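Local coordinates for uncharacterized protein (PDB 3RD4), which is of unknown function but belongs to the DUF2500 family and folds into a small, curled antiparallel beta sheet, at residues Lys14-Ala19 and His36-Thr41; Leu54-Ser59 and Ser77-Phe82; Leu6-Val11 and Lys69-Met74. One frame throughout, in Å; residues are numbered along the deposited sequence.

Overall arrangement
All three contacts belong to one antiparallel sheet, in the order 50-56, 34-44, 4-20, 69-75, 78-84. The long strand 4-20 serves two of them: its first half pairs with 69-74 in contact 3, its second half with 36-41 in contact 1, with centres about 18 Å apart on opposite sides of the chain's centre. Along the chain, contact 1 is nested inside the loop that contact 3 closes, and contact 2 follows contact 1 and crosses contact 3. Contact 2, its centre about 11 Å from those of the other two, joins 50-56 and 78-84, outermost within the chain, mainly through side chains and without hydrogen bonds, as expected if the sheet curls round an apolar interior.

Contact 1: residues Lys14-Ala19 and His36-Thr41; sequences KKEIAA and HYYQVT
Lys15 and Gln39 face each other across the strands as a hydrogen-bonded pair, and two backbone bonds hold them: Lys15 N to Gln39 O at 3.0 Å and Gln39 N back to Lys15 O at 3.2 Å. Farther along, Ile17 N reaches Tyr37 O at 2.8 Å, whereas the return bond from Tyr37 N to Ile17 O is bent to 124° and weak.

On the face of Lys15, Ile17, Tyr37 and Gln39, the packing is mostly aliphatic. Lys15 and Gln39 run side by side with their CG atoms together, while Ile17 CD1 crosses to Gln39 NE2 at 3.7 Å. Lys15 NZ is salt-bridged to Asp51 of the second subunit. Tyr37 lays its CB against Ile17 CB.

These strands, 4-20 and 34-44, are consecutive in the chain and form an antiparallel beta hairpin. Its first strand also pairs in parallel, over Glu16 to Ala19, with a strand of the second subunit, carrying the sheet across the interface.

On the face of Glu16, Tyr38 and His36, polar and aromatic groups meet. Glu16, with CG anti to its backbone N (chi1 -150°), extends alongside Tyr38, its CD 3.4 Å from Tyr38 CE1 and the carboxylate turned 39° from the ring. Glu16 OE2 approaches the His36 ring edge in plane and is salt-bridged to Lys50 of the second subunit.

Contact 2: residues Leu54-Ser59 and Ser77-Phe82; sequences LNIDKS and SRFVQF
Ile56 lies over one face of the Phe79 ring, with Leu54 and Asp57 at the ring's edge. It is the methyl CG2 of Ile56 that sits above the aromatic face, although its exact closeness in the model is doubtful. Ile56 CB follows it toward the ring, so the branched part of the side chain meets the phenylalanine.

The phenylalanine is brought there by its first torsion. With CG anti to the backbone N (chi1 169°), the ring swings from strand 78-84 toward strand 50-56. Its other face is covered from within its own strand, where the backbone N of Gln81 sits over the ring centre, 3.7 Å above the plane. The ring therefore has Ile56 on one face and the backbone of its own strand on the other, while Phe82 CB touches its edge.

Leu54 crosses Phe79 at about a right angle, and its CD1 packs 3.8 Å from Phe79 CB, near the ring plane. At another part of the rim, Asp57 OD2 lies 4.0 Å from Phe79 CE2, with the carboxylate tilted 35° from the ring. This acid is the N-cap of helix 58-61: its side chain caps a backbone N just beyond Ser59, and OD1 is hydrogen-bonded to Ser60 OG.

No hydrogen bond joins the two segments, whose strand axes cross at 54°. Around them, Leu72 touches Phe79, Val40 touches Ile56, and Phe42 reaches Leu54 and Phe82. Beyond Phe79, Val80 and Gln81 both face Phe73, a classic beta bulge. With Asp57 at the rim, Leu54, Ile56 and Phe79 form part of the apolar interior of a curled antiparallel sheet, where side chains from the two strands outermost within the chain meet.

Contact 3: residues Leu6-Val11 and Lys69-Met74; sequences LYMVEV and KGRLFM
Leu6 sets its CD1 methyl over one face of the Phe73 ring, 3.9 Å from the centroid in a CH-pi contact and offset toward the rim at CE2 and CZ. The same methyl lies against the aliphatic start of Arg71. Next along this face, Met8 and Arg71 run side by side, Met8 SD touching Arg71 CG at 3.7 Å. Glu10 and Lys69 end the row, both chains extended and pointing the same way; their salt bridge, Glu10 OE2 to Lys69 NZ at 3.7 Å, is long.

On the opposite face of this strand pair, Tyr7 meets Met74 at about a right angle: Met74 CB comes to the ring edge, 3.6 Å from Tyr7 CE1. Met74 SD completes a Met-aromatic contact, 4.6 Å from the ring centroid. Met74 has CG anti to the carbonyl carbon (chi1 -86°), which brings the sulfur obliquely to the ring, near CE1 and CD1. Val9 CG1 packs on Leu72 CB at 3.7 Å.

The backbone fixes these neighbours. Tyr7 and Leu72 exchange two hydrogen bonds, as do Val9 and Gly70, among which Val9 N to Gly70 O is nearly straight, at 2.9 Å and 175°.

Farther out, Arg71 is salt-bridged to Glu83 on strand 78-84. Phe42 packs on Val9 and Leu72, and Leu54 packs on Met74, so the face of Tyr7, Val9, Leu72 and Met74 turns inward. Residues far apart in sequence thereby make a regular antiparallel strand pair, with one side lining the interior of the curved sheet and the other carrying charged and mixed side chains.

Contact 1: residues Lys14-Ala19 and His36-Thr41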
loop_
_atom_site.group_PDB
_atom_site.type_symbol
_atom_site.label_atom_id
_atom_site.label_comp_id
_atom_site.label_asym_id
_atom_site.label_seq_id
_atom_site.Cartn_x
_atom_site.Cartn_y
_atom_site.Cartn_z
ATOM N N LYS B 14 -1.355 12.586 10.757
ATOM C CA LYS B 14 -2.802 12.574 10.847
ATOM C C LYS B 14 -3.353 12.924 9.468
ATOM O O LYS B 14 -2.984 13.947 8.905
ATOM C CB LYS B 14 -3.247 13.633 11.859
ATOM C CG LYS B 14 -4.707 13.553 12.234
ATOM C CD LYS B 14 -5.203 14.856 12.891
ATOM C CE LYS B 14 -6.696 14.745 13.266
ATOM N NZ LYS B 14 -7.383 16.013 13.626
ATOM N N LYS B 15 -4.234 12.091 8.918
ATOM C CA LYS B 15 -4.816 12.363 7.598
ATOM C C LYS B 15 -6.135 11.644 7.375
ATOM O O LYS B 15 -6.330 10.528 7.855
ATOM C CB LYS B 15 -3.866 11.941 6.472
ATOM C CG LYS B 15 -3.656 10.419 6.352
ATOM C CD LYS B 15 -3.276 9.989 4.939
ATOM C CE LYS B 15 -2.093 10.757 4.424
ATOM N NZ LYS B 15 -1.848 10.436 3.006
ATOM N N GLU B 16 -7.032 12.284 6.634
ATOM C CA GLU B 16 -8.318 11.686 6.314
ATOM C C GLU B 16 -8.224 11.071 4.906
ATOM O O GLU B 16 -7.664 11.676 3.995
ATOM C CB GLU B 16 -9.415 12.739 6.348
ATOM C CG GLU B 16 -10.752 12.161 6.743
ATOM C CD GLU B 16 -11.879 13.183 6.727
ATOM O OE1 GLU B 16 -11.668 14.324 7.213
ATOM O OE2 GLU B 16 -12.987 12.825 6.238
ATOM N N ILE B 17 -8.763 9.868 4.731
ATOM C CA ILE B 17 -8.725 9.207 3.432
ATOM C C ILE B 17 -10.116 8.840 2.918
ATOM O O ILE B 17 -10.711 7.861 3.393
ATOM C CB ILE B 17 -7.912 7.927 3.507
ATOM C CG1 ILE B 17 -6.547 8.228 4.109
ATOM C CG2 ILE B 17 -7.793 7.317 2.117
ATOM C CD1 ILE B 17 -5.693 6.991 4.336
ATOM N N ALA B 18 -10.641 9.621 1.969
ATOM C CA ALA B 18 -11.957 9.324 1.405
ATOM C C ALA B 18 -11.695 8.456 0.182
ATOM O O ALA B 18 -11.195 8.942 -0.818
ATOM C CB ALA B 18 -12.678 10.614 1.010
ATOM N N ALA B 19 -12.005 7.167 0.246
ATOM C CA ALA B 19 -11.737 6.312 -0.910
ATOM C C ALA B 19 -12.936 5.634 -1.578
ATOM O O ALA B 19 -13.754 4.997 -0.912
ATOM C CB ALA B 19 -10.727 5.260 -0.531
ATOM N N HIS B 36 -14.718 6.262 4.372
ATOM C CA HIS B 36 -13.864 7.270 5.001
ATOM C C HIS B 36 -12.886 6.579 5.948
ATOM O O HIS B 36 -13.229 5.587 6.593
ATOM C CB HIS B 36 -14.684 8.258 5.808
ATOM C CG HIS B 36 -15.193 9.407 5.009
ATOM N ND1 HIS B 36 -16.114 9.261 3.992
ATOM C CD2 HIS B 36 -14.903 10.728 5.074
ATOM C CE1 HIS B 36 -16.370 10.444 3.462
ATOM N NE2 HIS B 36 -15.648 11.350 4.099
ATOM N N TYR B 37 -11.672 7.104 6.034
ATOM C CA TYR B 37 -10.665 6.523 6.906
ATOM C C TYR B 37 -9.930 7.611 7.665
ATOM O O TYR B 37 -9.354 8.526 7.073
ATOM C CB TYR B 37 -9.666 5.704 6.087
ATOM C CG TYR B 37 -10.257 4.475 5.426
ATOM C CD1 TYR B 37 -10.657 3.373 6.186
ATOM C CD2 TYR B 37 -10.422 4.415 4.038
ATOM C CE1 TYR B 37 -11.204 2.245 5.580
ATOM C CE2 TYR B 37 -10.970 3.293 3.426
ATOM C CZ TYR B 37 -11.357 2.211 4.201
ATOM O OH TYR B 37 -11.892 1.093 3.605
ATOM N N TYR B 38 -9.943 7.512 8.981
ATOM C CA TYR B 38 -9.274 8.494 9.805
ATOM C C TYR B 38 -8.026 7.845 10.365
ATOM O O TYR B 38 -8.069 7.193 11.407
ATOM C CB TYR B 38 -10.230 8.906 10.907
ATOM C CG TYR B 38 -11.519 9.416 10.339
ATOM C CD1 TYR B 38 -11.604 10.705 9.820
ATOM C CD2 TYR B 38 -12.653 8.620 10.310
ATOM C CE1 TYR B 38 -12.795 11.191 9.292
ATOM C CE2 TYR B 38 -13.854 9.099 9.781
ATOM C CZ TYR B 38 -13.914 10.387 9.279
ATOM O OH TYR B 38 -15.092 10.890 8.785
ATOM N N GLN B 39 -6.905 8.005 9.675
ATOM C CA GLN B 39 -5.688 7.374 10.162
ATOM C C GLN B 39 -4.709 8.318 10.812
ATOM O O GLN B 39 -4.500 9.435 10.350
ATOM C CB GLN B 39 -4.968 6.642 9.033
ATOM C CG GLN B 39 -3.999 7.517 8.297
ATOM C CD GLN B 39 -3.071 6.733 7.415
ATOM O OE1 GLN B 39 -1.979 7.189 7.113
ATOM N NE2 GLN B 39 -3.500 5.558 6.985
ATOM N N VAL B 40 -4.113 7.864 11.901
ATOM C CA VAL B 40 -3.114 8.661 12.588
ATOM C C VAL B 40 -1.885 7.790 12.795
ATOM O O VAL B 40 -1.992 6.603 13.085
ATOM C CB VAL B 40 -3.641 9.254 13.953
ATOM C CG1 VAL B 40 -4.677 8.374 14.570
ATOM C CG2 VAL B 40 -2.493 9.421 14.917
ATOM N N THR B 41 -0.714 8.373 12.593
ATOM C CA THR B 41 0.525 7.625 12.756
ATOM C C THR B 41 1.146 7.837 14.143
ATOM O O THR B 41 1.556 8.949 14.489
ATOM C CB THR B 41 1.548 8.029 11.676
ATOM O OG1 THR B 41 0.995 7.767 10.383
ATOM C CG2 THR B 41 2.824 7.230 11.829
#

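Contact 2: residues Leu54-Ser59 and Ser77-Phe82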
loop_
_atom_site.group_PDB
_atom_site.type_symbol
_atom_site.label_atom_id
_atom_site.label_comp_id
_atom_site.label_asym_id
_atom_site.label_seq_id
_atom_site.Cartn_x
_atom_site.Cartn_y
_atom_site.Cartn_z
ATOM N N LEU B 54 -2.565 3.347 12.476
ATOM C CA LEU B 54 -3.917 2.857 12.671
ATOM C C LEU B 54 -5.028 3.742 12.107
ATOM O O LEU B 54 -4.877 4.967 11.980
ATOM C CB LEU B 54 -4.173 2.661 14.170
ATOM C CG LEU B 54 -2.942 2.384 15.036
ATOM C CD1 LEU B 54 -3.315 2.403 16.498
ATOM C CD2 LEU B 54 -2.346 1.048 14.648
ATOM N N ASN B 55 -6.147 3.101 11.771
ATOM C CA ASN B 55 -7.328 3.802 11.281
ATOM C C ASN B 55 -8.205 3.795 12.511
ATOM O O ASN B 55 -8.434 2.745 13.097
ATOM C CB ASN B 55 -7.997 3.033 10.152
ATOM C CG ASN B 55 -7.066 2.800 8.991
ATOM O OD1 ASN B 55 -6.445 3.742 8.477
ATOM N ND2 ASN B 55 -6.959 1.543 8.563
ATOM N N ILE B 56 -8.667 4.964 12.922
ATOM C CA ILE B 56 -9.469 5.063 14.122
ATOM C C ILE B 56 -10.786 5.745 13.806
ATOM O O ILE B 56 -10.932 6.336 12.740
ATOM C CB ILE B 56 -8.710 5.875 15.205
ATOM C CG1 ILE B 56 -8.482 7.307 14.730
ATOM C CG2 ILE B 56 -7.338 5.293 15.437
ATOM C CD1 ILE B 56 -7.785 8.169 15.755
ATOM N N ASP B 57 -11.738 5.669 14.731
ATOM C CA ASP B 57 -13.049 6.296 14.551
ATOM C C ASP B 57 -12.962 7.814 14.345
ATOM O O ASP B 57 -11.989 8.459 14.757
ATOM C CB ASP B 57 -13.908 5.996 15.759
ATOM C CG ASP B 57 -13.195 6.326 17.040
ATOM O OD1 ASP B 57 -13.544 7.369 17.658
ATOM O OD2 ASP B 57 -12.271 5.546 17.397
ATOM N N LYS B 58 -13.996 8.383 13.725
ATOM C CA LYS B 58 -13.998 9.810 13.440
ATOM C C LYS B 58 -13.858 10.664 14.675
ATOM O O LYS B 58 -13.019 11.560 14.729
ATOM C CB LYS B 58 -15.261 10.229 12.685
ATOM C CG LYS B 58 -15.156 11.667 12.158
ATOM C CD LYS B 58 -16.266 12.055 11.165
ATOM C CE LYS B 58 -17.593 12.300 11.856
ATOM N NZ LYS B 58 -17.483 13.390 12.872
ATOM N N SER B 59 -14.677 10.379 15.675
ATOM C CA SER B 59 -14.647 11.159 16.897
ATOM C C SER B 59 -13.275 11.232 17.594
ATOM O O SER B 59 -12.899 12.298 18.108
ATOM C CB SER B 59 -15.695 10.641 17.856
ATOM O OG SER B 59 -15.720 11.478 18.988
ATOM N N SER B 77 -4.239 -5.484 17.026
ATOM C CA SER B 77 -3.802 -4.491 16.040
ATOM C C SER B 77 -4.817 -3.367 15.870
ATOM O O SER B 77 -4.598 -2.419 15.103
ATOM C CB SER B 77 -3.587 -5.158 14.686
ATOM O OG SER B 77 -4.831 -5.550 14.127
ATOM N N ARG B 78 -5.929 -3.484 16.590
ATOM C CA ARG B 78 -6.995 -2.499 16.523
ATOM C C ARG B 78 -6.808 -1.388 17.554
ATOM O O ARG B 78 -6.485 -1.642 18.715
ATOM C CB ARG B 78 -8.343 -3.196 16.732
ATOM C CG ARG B 78 -9.552 -2.333 16.381
ATOM C CD ARG B 78 -10.882 -3.054 16.649
ATOM N NE ARG B 78 -11.102 -3.343 18.071
ATOM C CZ ARG B 78 -11.377 -2.425 18.999
ATOM N NH1 ARG B 78 -11.474 -1.145 18.665
ATOM N NH2 ARG B 78 -11.549 -2.787 20.268
ATOM N N PHE B 79 -7.000 -0.152 17.117
ATOM C CA PHE B 79 -6.878 0.997 18.004
ATOM C C PHE B 79 -7.987 0.927 19.037
ATOM O O PHE B 79 -9.112 0.593 18.695
ATOM C CB PHE B 79 -7.028 2.293 17.206
ATOM C CG PHE B 79 -7.170 3.532 18.057
ATOM C CD1 PHE B 79 -6.056 4.128 18.642
ATOM C CD2 PHE B 79 -8.421 4.131 18.238
ATOM C CE1 PHE B 79 -6.183 5.308 19.389
ATOM C CE2 PHE B 79 -8.560 5.312 18.984
ATOM C CZ PHE B 79 -7.437 5.901 19.557
ATOM N N VAL B 80 -7.684 1.246 20.293
ATOM C CA VAL B 80 -8.711 1.220 21.340
ATOM C C VAL B 80 -8.916 2.614 21.908
ATOM O O VAL B 80 -10.052 3.076 22.091
ATOM C CB VAL B 80 -8.327 0.289 22.511
ATOM C CG1 VAL B 80 -9.478 0.216 23.504
ATOM C CG2 VAL B 80 -7.985 -1.097 21.991
ATOM N N GLN B 81 -7.799 3.273 22.189
ATOM C CA GLN B 81 -7.836 4.615 22.744
ATOM C C GLN B 81 -6.452 5.229 22.851
ATOM O O GLN B 81 -5.437 4.530 22.863
ATOM C CB GLN B 81 -8.469 4.591 24.135
ATOM C CG GLN B 81 -8.504 5.943 24.781
ATOM C CD GLN B 81 -9.463 6.866 24.078
ATOM O OE1 GLN B 81 -10.675 6.695 24.182
ATOM N NE2 GLN B 81 -8.933 7.844 23.344
ATOM N N PHE B 82 -6.417 6.551 22.927
ATOM C CA PHE B 82 -5.159 7.253 23.075
ATOM C C PHE B 82 -5.336 8.256 24.177
ATOM O O PHE B 82 -6.136 9.183 24.054
ATOM C CB PHE B 82 -4.768 7.976 21.793
ATOM C CG PHE B 82 -3.596 8.897 21.962
ATOM C CD1 PHE B 82 -2.371 8.405 22.393
ATOM C CD2 PHE B 82 -3.725 10.266 21.728
ATOM C CE1 PHE B 82 -1.299 9.256 22.599
ATOM C CE2 PHE B 82 -2.649 11.133 21.933
ATOM C CZ PHE B 82 -1.438 10.624 22.369
#

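Contact 3: residues Leu6-Val11 and Lys69-Met74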
loop_
_atom_site.group_PDB
_atom_site.type_symbol
_atom_site.label_atom_id
_atom_site.label_comp_id
_atom_site.label_asym_id
_atom_site.label_seq_id
_atom_site.Cartn_x
_atom_site.Cartn_y
_atom_site.Cartn_z
ATOM N N LEU B 6 -0.285 -1.719 26.151
ATOM C CA LEU B 6 -0.018 -0.289 26.197
ATOM C C LEU B 6 1.229 0.019 25.362
ATOM O O LEU B 6 2.141 -0.802 25.255
ATOM C CB LEU B 6 0.227 0.197 27.629
ATOM C CG LEU B 6 0.466 1.719 27.670
ATOM C CD1 LEU B 6 -0.817 2.410 28.115
ATOM C CD2 LEU B 6 1.616 2.083 28.606
ATOM N N TYR B 7 1.248 1.202 24.757
ATOM C CA TYR B 7 2.375 1.646 23.955
ATOM C C TYR B 7 2.591 3.136 24.222
ATOM O O TYR B 7 1.762 3.963 23.835
ATOM C CB TYR B 7 2.119 1.451 22.455
ATOM C CG TYR B 7 1.805 0.041 22.019
ATOM C CD1 TYR B 7 0.480 -0.373 21.848
ATOM C CD2 TYR B 7 2.824 -0.879 21.763
ATOM C CE1 TYR B 7 0.166 -1.673 21.433
ATOM C CE2 TYR B 7 2.526 -2.186 21.346
ATOM C CZ TYR B 7 1.190 -2.574 21.184
ATOM O OH TYR B 7 0.868 -3.856 20.787
ATOM N N MET B 8 3.683 3.478 24.909
ATOM C CA MET B 8 4.004 4.877 25.178
ATOM C C MET B 8 4.350 5.423 23.807
ATOM O O MET B 8 5.315 4.988 23.178
ATOM C CB MET B 8 5.190 4.974 26.133
ATOM C CG MET B 8 4.865 4.416 27.514
ATOM S SD MET B 8 3.342 5.167 28.144
ATOM C CE MET B 8 3.795 6.946 28.039
ATOM N N VAL B 9 3.564 6.382 23.341
ATOM C CA VAL B 9 3.758 6.873 21.999
ATOM C C VAL B 9 3.742 8.379 21.828
ATOM O O VAL B 9 3.598 9.125 22.785
ATOM C CB VAL B 9 2.690 6.220 21.095
ATOM C CG1 VAL B 9 1.350 6.908 21.270
ATOM C CG2 VAL B 9 3.144 6.235 19.678
ATOM N N GLU B 10 3.921 8.803 20.583
ATOM C CA GLU B 10 3.938 10.214 20.190
ATOM C C GLU B 10 3.223 10.311 18.845
ATOM O O GLU B 10 3.483 9.521 17.937
ATOM C CB GLU B 10 5.386 10.711 20.062
ATOM C CG GLU B 10 5.568 12.061 19.361
ATOM C CD GLU B 10 7.035 12.545 19.359
ATOM O OE1 GLU B 10 7.957 11.739 19.066
ATOM O OE2 GLU B 10 7.262 13.748 19.642
ATOM N N VAL B 11 2.310 11.270 18.735
ATOM C CA VAL B 11 1.541 11.454 17.514
ATOM C C VAL B 11 2.371 12.176 16.466
ATOM O O VAL B 11 2.705 13.338 16.639
ATOM C CB VAL B 11 0.259 12.261 17.793
ATOM C CG1 VAL B 11 -0.553 12.372 16.533
ATOM C CG2 VAL B 11 -0.558 11.592 18.901
ATOM N N LYS B 69 1.782 13.501 23.215
ATOM C CA LYS B 69 2.449 12.298 23.693
ATOM C C LYS B 69 1.601 11.656 24.766
ATOM O O LYS B 69 1.087 12.339 25.646
ATOM C CB LYS B 69 3.830 12.614 24.259
ATOM C CG LYS B 69 4.787 13.174 23.232
ATOM C CD LYS B 69 6.239 13.083 23.697
ATOM C CE LYS B 69 7.171 13.817 22.723
ATOM N NZ LYS B 69 8.624 13.669 23.071
ATOM N N GLY B 70 1.445 10.345 24.698
ATOM C CA GLY B 70 0.637 9.690 25.703
ATOM C C GLY B 70 0.649 8.177 25.675
ATOM O O GLY B 70 1.559 7.553 25.138
ATOM N N ARG B 71 -0.368 7.583 26.283
ATOM C CA ARG B 71 -0.478 6.146 26.318
ATOM C C ARG B 71 -1.396 5.746 25.190
ATOM O O ARG B 71 -2.425 6.382 24.965
ATOM C CB ARG B 71 -1.076 5.696 27.640
ATOM C CG ARG B 71 -0.193 5.967 28.821
ATOM C CD ARG B 71 -0.839 5.452 30.092
ATOM N NE ARG B 71 -2.117 6.110 30.338
ATOM C CZ ARG B 71 -2.251 7.421 30.509
ATOM N NH1 ARG B 71 -1.187 8.220 30.459
ATOM N NH2 ARG B 71 -3.449 7.931 30.733
ATOM N N LEU B 72 -1.018 4.703 24.469
ATOM C CA LEU B 72 -1.842 4.212 23.382
ATOM C C LEU B 72 -2.315 2.818 23.780
ATOM O O LEU B 72 -1.507 1.983 24.163
ATOM C CB LEU B 72 -1.017 4.152 22.094
ATOM C CG LEU B 72 -1.533 3.263 20.963
ATOM C CD1 LEU B 72 -2.907 3.723 20.552
ATOM C CD2 LEU B 72 -0.584 3.322 19.793
ATOM N N PHE B 73 -3.617 2.569 23.740
ATOM C CA PHE B 73 -4.113 1.234 24.078
ATOM C C PHE B 73 -4.544 0.547 22.790
ATOM O O PHE B 73 -5.251 1.128 21.961
ATOM C CB PHE B 73 -5.308 1.297 25.043
ATOM C CG PHE B 73 -4.991 1.914 26.373
ATOM C CD1 PHE B 73 -5.077 3.291 26.553
ATOM C CD2 PHE B 73 -4.578 1.125 27.438
ATOM C CE1 PHE B 73 -4.754 3.875 27.779
ATOM C CE2 PHE B 73 -4.253 1.696 28.666
ATOM C CZ PHE B 73 -4.340 3.077 28.837
ATOM N N MET B 74 -4.115 -0.691 22.611
ATOM C CA MET B 74 -4.489 -1.421 21.415
ATOM C C MET B 74 -4.879 -2.834 21.763
ATOM O O MET B 74 -4.253 -3.473 22.608
ATOM C CB MET B 74 -3.329 -1.472 20.425
ATOM C CG MET B 74 -3.214 -0.287 19.484
ATOM S SD MET B 74 -1.736 -0.456 18.466
ATOM C CE MET B 74 -2.202 -1.859 17.493
HETATM O O HOH W 1 -2.006 -5.588 21.397
#